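Local structure of protein angel homolog 2 (Homo sapiens, 6RW0) at residues A[52-63]-A[96-107]. The protein acts as a 2',3'-cyclic phosphatase of the CCR4/nocturin family and probably binds the 3' untranslated regions of mRNA. Sequence-based numbering, arbitrary orientation.
Sequences FSVMSYNILSQD and FDADVLCLQEVQ. With MG (magnesium ion), chain B.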
loop_
_atom_site.group_PDB
_atom_site.type_symbol
_atom_site.label_atom_id
_atom_site.label_comp_id
_atom_site.label_asym_id
_atom_site.label_seq_id
_atom_site.Cartn_x
_atom_site.Cartn_y
_atom_site.Cartn_z
ATOM N N PHE A 52 12.950 13.359 3.647
ATOM C CA PHE A 52 12.340 12.355 4.536
ATOM C C PHE A 52 12.242 11.048 3.774
ATOM O O PHE A 52 12.104 11.049 2.585
ATOM C CB PHE A 52 10.974 12.814 5.051
ATOM C CG PHE A 52 9.916 12.938 3.994
ATOM C CD1 PHE A 52 9.881 14.016 3.136
ATOM C CD2 PHE A 52 8.964 11.953 3.847
ATOM C CE1 PHE A 52 8.907 14.116 2.166
ATOM C CE2 PHE A 52 7.991 12.057 2.875
ATOM C CZ PHE A 52 7.962 13.137 2.038
ATOM N N SER A 53 12.303 9.973 4.526
ATOM C CA SER A 53 12.197 8.628 3.989
ATOM C C SER A 53 10.899 7.959 4.422
ATOM O O SER A 53 10.334 8.272 5.479
ATOM C CB SER A 53 13.387 7.773 4.428
ATOM O OG SER A 53 13.481 7.734 5.845
ATOM N N VAL A 54 10.434 7.038 3.578
ATOM C CA VAL A 54 9.176 6.324 3.755
ATOM C C VAL A 54 9.407 4.847 3.488
ATOM O O VAL A 54 9.952 4.479 2.438
ATOM C CB VAL A 54 8.078 6.833 2.799
ATOM C CG1 VAL A 54 6.772 6.040 3.010
ATOM C CG2 VAL A 54 7.835 8.307 2.960
ATOM N N MET A 55 8.943 4.028 4.408
ATOM C CA MET A 55 8.993 2.565 4.280
ATOM C C MET A 55 7.558 2.033 4.194
ATOM O O MET A 55 6.763 2.456 5.011
ATOM C CB MET A 55 9.670 1.937 5.490
ATOM C CG MET A 55 9.596 0.435 5.460
ATOM S SD MET A 55 10.348 -0.315 6.909
ATOM C CE MET A 55 12.053 -0.319 6.391
ATOM N N SER A 56 7.244 1.181 3.223
ATOM C CA SER A 56 5.932 0.504 3.098
ATOM C C SER A 56 6.207 -0.983 3.302
ATOM O O SER A 56 7.031 -1.497 2.587
ATOM C CB SER A 56 5.270 0.774 1.786
ATOM O OG SER A 56 3.981 0.207 1.772
ATOM N N TYR A 57 5.568 -1.631 4.261
ATOM C CA TYR A 57 5.889 -3.036 4.562
ATOM C C TYR A 57 4.637 -3.799 4.998
ATOM O O TYR A 57 4.087 -3.446 6.017
ATOM C CB TYR A 57 6.937 -3.058 5.678
ATOM C CG TYR A 57 7.701 -4.343 5.884
ATOM C CD1 TYR A 57 7.570 -5.412 5.024
ATOM C CD2 TYR A 57 8.598 -4.442 6.918
ATOM C CE1 TYR A 57 8.301 -6.571 5.213
ATOM C CE2 TYR A 57 9.339 -5.588 7.119
ATOM C CZ TYR A 57 9.180 -6.659 6.270
ATOM O OH TYR A 57 9.901 -7.796 6.455
ATOM N N ASN A 58 4.251 -4.835 4.263
ATOM C CA ASN A 58 3.202 -5.778 4.696
ATOM C C ASN A 58 3.981 -6.811 5.526
ATOM O O ASN A 58 4.756 -7.526 4.944
ATOM C CB ASN A 58 2.475 -6.356 3.489
ATOM C CG ASN A 58 1.476 -7.417 3.880
ATOM O OD1 ASN A 58 1.653 -8.090 4.864
ATOM N ND2 ASN A 58 0.436 -7.570 3.092
ATOM N N ILE A 59 3.793 -6.844 6.842
ATOM C CA ILE A 59 4.653 -7.637 7.764
ATOM C C ILE A 59 4.137 -9.059 7.975
ATOM O O ILE A 59 4.831 -9.799 8.625
ATOM C CB ILE A 59 4.852 -6.878 9.092
ATOM C CG1 ILE A 59 3.582 -6.805 9.946
ATOM C CG2 ILE A 59 5.430 -5.500 8.822
ATOM C CD1 ILE A 59 3.823 -6.297 11.341
ATOM N N LEU A 60 2.976 -9.402 7.432
ATOM C CA LEU A 60 2.362 -10.728 7.528
ATOM C C LEU A 60 1.807 -10.968 8.933
ATOM O O LEU A 60 2.558 -11.171 9.891
ATOM C CB LEU A 60 3.291 -11.855 7.058
ATOM C CG LEU A 60 2.742 -13.284 7.164
ATOM C CD1 LEU A 60 1.431 -13.504 6.437
ATOM C CD2 LEU A 60 3.818 -14.247 6.648
ATOM N N SER A 61 0.487 -10.937 9.053
ATOM C CA SER A 61 -0.173 -11.199 10.326
ATOM C C SER A 61 -0.042 -12.668 10.692
ATOM O O SER A 61 -0.240 -13.544 9.848
ATOM C CB SER A 61 -1.645 -10.816 10.172
ATOM O OG SER A 61 -2.508 -11.581 10.999
ATOM N N GLN A 62 0.292 -12.948 11.957
ATOM C CA GLN A 62 0.453 -14.341 12.373
ATOM C C GLN A 62 -0.835 -15.139 12.198
ATOM O O GLN A 62 -0.796 -16.304 11.765
ATOM C CB GLN A 62 0.924 -14.424 13.826
ATOM C CG GLN A 62 1.382 -15.820 14.220
ATOM C CD GLN A 62 2.658 -16.229 13.499
ATOM O OE1 GLN A 62 3.446 -15.385 13.096
ATOM N NE2 GLN A 62 2.875 -17.533 13.364
ATOM N N ASP A 63 -1.987 -14.554 12.557
ATOM C CA ASP A 63 -3.251 -15.261 12.388
ATOM C C ASP A 63 -3.473 -15.611 10.921
ATOM O O ASP A 63 -3.926 -16.714 10.598
ATOM C CB ASP A 63 -4.432 -14.404 12.852
ATOM C CG ASP A 63 -4.574 -14.318 14.359
ATOM O OD1 ASP A 63 -3.803 -14.954 15.104
ATOM O OD2 ASP A 63 -5.488 -13.586 14.803
ATOM N N PHE A 96 16.747 0.397 8.905
ATOM C CA PHE A 96 16.499 1.413 7.894
ATOM C C PHE A 96 16.154 2.760 8.494
ATOM O O PHE A 96 16.358 3.779 7.828
ATOM C CB PHE A 96 15.446 0.924 6.905
ATOM C CG PHE A 96 15.952 -0.193 6.034
ATOM C CD1 PHE A 96 16.984 0.027 5.141
ATOM C CD2 PHE A 96 15.427 -1.461 6.143
ATOM C CE1 PHE A 96 17.475 -1.007 4.359
ATOM C CE2 PHE A 96 15.909 -2.487 5.358
ATOM C CZ PHE A 96 16.932 -2.258 4.469
ATOM N N ASP A 97 15.658 2.791 9.729
ATOM C CA ASP A 97 15.431 4.048 10.446
ATOM C C ASP A 97 14.651 5.051 9.593
ATOM O O ASP A 97 14.982 6.236 9.521
ATOM C CB ASP A 97 16.764 4.630 10.934
ATOM C CG ASP A 97 16.581 5.768 11.925
ATOM O OD1 ASP A 97 15.676 5.641 12.770
ATOM O OD2 ASP A 97 17.363 6.754 11.887
ATOM N N ALA A 98 13.576 4.573 8.970
ATOM C CA ALA A 98 12.794 5.437 8.093
ATOM C C ALA A 98 12.007 6.473 8.892
ATOM O O ALA A 98 11.559 6.222 10.011
ATOM C CB ALA A 98 11.813 4.614 7.266
ATOM N N ASP A 99 11.789 7.638 8.278
ATOM C CA ASP A 99 11.053 8.698 8.964
ATOM C C ASP A 99 9.562 8.403 9.067
ATOM O O ASP A 99 8.907 8.851 10.020
ATOM C CB ASP A 99 11.250 10.020 8.232
ATOM C CG ASP A 99 12.679 10.475 8.246
ATOM O OD1 ASP A 99 13.318 10.403 9.315
ATOM O OD2 ASP A 99 13.177 10.900 7.188
ATOM N N VAL A 100 9.005 7.693 8.088
ATOM C CA VAL A 100 7.587 7.356 8.030
ATOM C C VAL A 100 7.493 5.869 7.741
ATOM O O VAL A 100 8.184 5.371 6.842
ATOM C CB VAL A 100 6.861 8.136 6.918
ATOM C CG1 VAL A 100 5.389 7.741 6.848
ATOM C CG2 VAL A 100 6.980 9.631 7.128
ATOM N N LEU A 101 6.646 5.164 8.496
ATOM C CA LEU A 101 6.367 3.756 8.261
ATOM C C LEU A 101 4.903 3.582 7.900
ATOM O O LEU A 101 4.015 4.057 8.619
ATOM C CB LEU A 101 6.609 2.892 9.496
ATOM C CG LEU A 101 7.928 3.085 10.206
ATOM C CD1 LEU A 101 7.869 2.223 11.475
ATOM C CD2 LEU A 101 9.092 2.724 9.336
ATOM N N CYS A 102 4.652 2.900 6.795
ATOM C CA CYS A 102 3.311 2.514 6.380
ATOM C C CYS A 102 3.301 0.997 6.420
ATOM O O CYS A 102 3.919 0.352 5.570
ATOM C CB CYS A 102 2.995 3.028 4.985
ATOM S SG CYS A 102 2.674 4.822 5.013
ATOM N N LEU A 103 2.632 0.433 7.419
ATOM C CA LEU A 103 2.625 -1.004 7.630
ATOM C C LEU A 103 1.252 -1.578 7.323
ATOM O O LEU A 103 0.222 -0.947 7.576
ATOM C CB LEU A 103 3.015 -1.329 9.076
ATOM C CG LEU A 103 4.316 -0.701 9.600
ATOM C CD1 LEU A 103 4.531 -1.037 11.067
ATOM C CD2 LEU A 103 5.493 -1.151 8.754
ATOM N N GLN A 104 1.245 -2.792 6.781
ATOM C CA GLN A 104 0.026 -3.554 6.589
ATOM C C GLN A 104 0.138 -4.897 7.302
ATOM O O GLN A 104 1.230 -5.359 7.634
ATOM C CB GLN A 104 -0.304 -3.744 5.096
ATOM C CG GLN A 104 -0.243 -2.443 4.269
ATOM C CD GLN A 104 1.149 -2.114 3.792
ATOM O OE1 GLN A 104 1.950 -3.004 3.496
ATOM N NE2 GLN A 104 1.456 -0.831 3.719
ATOM N N GLU A 105 -1.024 -5.519 7.519
ATOM C CA GLU A 105 -1.137 -6.797 8.231
ATOM C C GLU A 105 -0.586 -6.705 9.652
ATOM O O GLU A 105 0.041 -7.635 10.161
ATOM C CB GLU A 105 -0.562 -7.965 7.437
ATOM C CG GLU A 105 -1.422 -8.233 6.228
ATOM C CD GLU A 105 -1.268 -9.615 5.649
ATOM O OE1 GLU A 105 -0.944 -10.572 6.401
ATOM O OE2 GLU A 105 -1.488 -9.741 4.422
ATOM N N VAL A 106 -0.850 -5.568 10.290
ATOM C CA VAL A 106 -0.490 -5.318 11.680
ATOM C C VAL A 106 -1.605 -5.892 12.544
ATOM O O VAL A 106 -2.724 -5.371 12.555
ATOM C CB VAL A 106 -0.300 -3.815 11.923
ATOM C CG1 VAL A 106 -0.100 -3.507 13.410
ATOM C CG2 VAL A 106 0.834 -3.294 11.039
ATOM N N GLN A 107 -1.301 -6.976 13.258
ATOM C CA GLN A 107 -2.299 -7.696 14.039
ATOM C C GLN A 107 -2.543 -6.988 15.368
ATOM O O GLN A 107 -1.596 -6.594 16.051
ATOM C CB GLN A 107 -1.807 -9.126 14.260
ATOM C CG GLN A 107 -2.800 -10.024 14.911
ATOM C CD GLN A 107 -2.402 -11.471 14.815
ATOM O OE1 GLN A 107 -2.171 -11.983 13.721
ATOM N NE2 GLN A 107 -2.296 -12.132 15.957
HETATM MG MG MG B . -0.872 -11.471 3.061
HETATM O O HOH W 1 3.621 -2.703 1.391
HETATM O O HOH W 2 1.241 -10.857 4.036
HETATM O O HOH W 3 -1.633 -12.671 4.736
HETATM O O HOH W 4 0.137 -13.202 1.986
HETATM O O HOH W 5 -2.837 -12.321 1.659
HETATM O O HOH W 6 -0.299 -10.720 1.005
#
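Asn58 and Glu105 meet at the C-terminal ends of two neighbouring parallel strands, 52-58 and 100-104, where the DNase I-like fold of the endonuclease/exonuclease/phosphatase family holds its magnesium ion. The strands, joined through helix 82-96 in a beta-alpha-beta crossover, run 12° apart in one sheet, bonded alternately from Val100 N to Ser53 O through to Ile59 N to Gln104 O. Glu105 gives the metal its one protein ligand among the two segments, OE2 at 2.3 Å, and five waters surround the rest of the ion. The same OE2 accepts from Asn58 ND2 (3.2 Å); it lies in the amide plane of Asn58, while ND2 comes from above the carboxylate plane, the two planes standing 62° apart. Glu105 OE1 takes the Ser61 backbone N on its anti side at 3.0 Å, so both oxygens are tied down and the carboxylate's rotation is fixed. In Asn58, CG anti to the backbone N (chi1 175°) carries the amide over toward Glu105; OD1 closes an Asx turn with Leu60 N and accepts from a metal-bound water, while ND2 also reaches Asp236. With an alanine in place of Asn58, OE2 would probably lose its second-shell donor and that water its acceptor, leaving the carboxylate less firmly oriented. On the same face Gln104, bent at chi2, sends NE2 weakly to Ser56 OG and more firmly to Asn193; a water bridges its OE1 to that hydroxyl. On the other face Met55 CE lies 3.6 Å from Phe96 CD2, and Tyr57 CB packs on Leu103 CD2, its OH reaching Glu92. Beyond the corner at Glu105, Gln107 OE1 sits at the N-terminal end of helix 62-67, where Ser61 is the N-cap, taking Ser61 OG and Asp63 N, each at 2.8 Å and on a lone pair in the carbonyl plane.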